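Local coordinates for protein putative hydrogenase (Pyrococcus furiosus, PDB 3LYU) that probably acts as an electron-transfer oxidoreductase that binds FAD and a [2Fe-2S] cluster, this fragment being an alpha/beta domain of the longer protein, at residues Ile21-Ala26 with Asn45-Leu50. Residues are numbered along the deposited sequence; the frame is centred on the assembly and turned at random.
Sequences ILAIGA and NDVTTL
The methyl end of I21 presses against the amide of N45, just ahead of strand 46-54. Strands 20-26 and 46-54 are parallel neighbours of a beta-alpha-beta unit, linked by helix 29-42; 20-26 lies between 46-54 and 110-114 in a parallel sheet. I21 CD1 lies 3.4 Å from N45 CG and also near N45 CB. I21 CG1 stands anti to the carbonyl carbon (chi1 -53°), and the chain then runs out extended to N45. The amide itself is held by backbone: OD1 accepts from F18 and G19, and ND2 donates to E16 and W40. This fixes its rotation.

Five backbone hydrogen bonds join the two strands, from I21 N to D46 O at one end to G25 N to L50 O at the other.

V47 and A23 lie on the face covered by helix 29-42, where V47 CG2 meets A23 CB at 3.7 Å. The other face carries L22, T48, I24 and L50, and helix 84-104 packs on it against L22, I24 and L50. L22 has CG anti to its N (chi1 170°), and its CD1 reaches across to T48, 3.3 Å from T48 O and 3.6 Å from T48 OG1.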
loop_
_atom_site.group_PDB
_atom_site.type_symbol
_atom_site.label_atom_id
_atom_site.label_comp_id
_atom_site.label_asym_id
_atom_site.label_seq_id
_atom_site.Cartn_x
_atom_site.Cartn_y
_atom_site.Cartn_z
ATOM N N ILE B 21 19.335 7.351 15.245
ATOM C CA ILE B 21 19.092 6.668 13.982
ATOM C C ILE B 21 20.344 6.383 13.154
ATOM O O ILE B 21 21.230 7.220 13.024
ATOM C CB ILE B 21 18.093 7.485 13.091
ATOM C CG1 ILE B 21 16.821 7.812 13.885
ATOM C CG2 ILE B 21 17.744 6.686 11.823
ATOM C CD1 ILE B 21 15.900 8.799 13.211
ATOM N N LEU B 22 20.403 5.182 12.598
ATOM C CA LEU B 22 21.507 4.795 11.754
ATOM C C LEU B 22 20.939 4.768 10.339
ATOM O O LEU B 22 20.241 3.822 9.957
ATOM C CB LEU B 22 22.021 3.404 12.138
ATOM C CG LEU B 22 23.034 2.838 11.138
ATOM C CD1 LEU B 22 24.193 3.821 10.954
ATOM C CD2 LEU B 22 23.543 1.507 11.614
ATOM N N ALA B 23 21.210 5.818 9.575
ATOM C CA ALA B 23 20.730 5.895 8.207
ATOM C C ALA B 23 21.842 5.401 7.270
ATOM O O ALA B 23 22.893 6.027 7.165
ATOM C CB ALA B 23 20.340 7.326 7.881
ATOM N N ILE B 24 21.595 4.274 6.601
ATOM C CA ILE B 24 22.562 3.658 5.690
ATOM C C ILE B 24 22.250 3.869 4.203
ATOM O O ILE B 24 21.095 3.804 3.777
ATOM C CB ILE B 24 22.648 2.151 5.945
ATOM C CG1 ILE B 24 22.917 1.900 7.418
ATOM C CG2 ILE B 24 23.754 1.547 5.119
ATOM C CD1 ILE B 24 22.859 0.463 7.786
ATOM N N GLY B 25 23.292 4.123 3.421
ATOM C CA GLY B 25 23.116 4.322 1.998
ATOM C C GLY B 25 24.196 3.563 1.273
ATOM O O GLY B 25 25.372 3.861 1.431
ATOM N N ALA B 26 23.807 2.562 0.493
ATOM C CA ALA B 26 24.775 1.776 -0.257
ATOM C C ALA B 26 24.896 2.320 -1.678
ATOM O O ALA B 26 23.900 2.641 -2.322
ATOM C CB ALA B 26 24.352 0.324 -0.286
ATOM N N ASN B 45 16.450 13.998 15.984
ATOM C CA ASN B 45 17.008 12.652 15.971
ATOM C C ASN B 45 18.533 12.682 15.883
ATOM O O ASN B 45 19.106 13.513 15.190
ATOM C CB ASN B 45 16.457 11.863 14.779
ATOM C CG ASN B 45 14.981 11.602 14.891
ATOM O OD1 ASN B 45 14.529 10.915 15.797
ATOM N ND2 ASN B 45 14.215 12.156 13.970
ATOM N N ASP B 46 19.186 11.772 16.592
ATOM C CA ASP B 46 20.640 11.673 16.561
ATOM C C ASP B 46 20.965 10.693 15.442
ATOM O O ASP B 46 21.222 9.517 15.694
ATOM C CB ASP B 46 21.164 11.126 17.891
ATOM C CG ASP B 46 22.658 10.864 17.870
ATOM O OD1 ASP B 46 23.436 11.835 17.786
ATOM O OD2 ASP B 46 23.060 9.685 17.932
ATOM N N VAL B 47 20.943 11.169 14.204
ATOM C CA VAL B 47 21.215 10.280 13.091
ATOM C C VAL B 47 22.687 10.287 12.681
ATOM O O VAL B 47 23.328 11.333 12.606
ATOM C CB VAL B 47 20.305 10.626 11.870
ATOM C CG1 VAL B 47 20.517 12.062 11.453
ATOM C CG2 VAL B 47 20.594 9.682 10.707
ATOM N N THR B 48 23.225 9.092 12.462
ATOM C CA THR B 48 24.606 8.932 12.030
ATOM C C THR B 48 24.455 8.143 10.733
ATOM O O THR B 48 23.853 7.058 10.721
ATOM C CB THR B 48 25.434 8.110 13.027
ATOM O OG1 THR B 48 25.149 6.723 12.841
ATOM C CG2 THR B 48 25.092 8.496 14.463
ATOM N N THR B 49 24.973 8.693 9.640
ATOM C CA THR B 49 24.845 8.032 8.352
ATOM C C THR B 49 26.044 7.195 7.982
ATOM O O THR B 49 27.178 7.495 8.356
ATOM C CB THR B 49 24.603 9.046 7.198
ATOM O OG1 THR B 49 25.687 9.980 7.139
ATOM C CG2 THR B 49 23.292 9.793 7.402
ATOM N N LEU B 50 25.793 6.133 7.239
ATOM C CA LEU B 50 26.871 5.269 6.806
ATOM C C LEU B 50 26.779 5.112 5.301
ATOM O O LEU B 50 25.733 4.746 4.781
ATOM C CB LEU B 50 26.762 3.900 7.489
ATOM C CG LEU B 50 27.598 2.767 6.870
ATOM C CD1 LEU B 50 29.073 3.060 7.038
ATOM C CD2 LEU B 50 27.238 1.439 7.513
#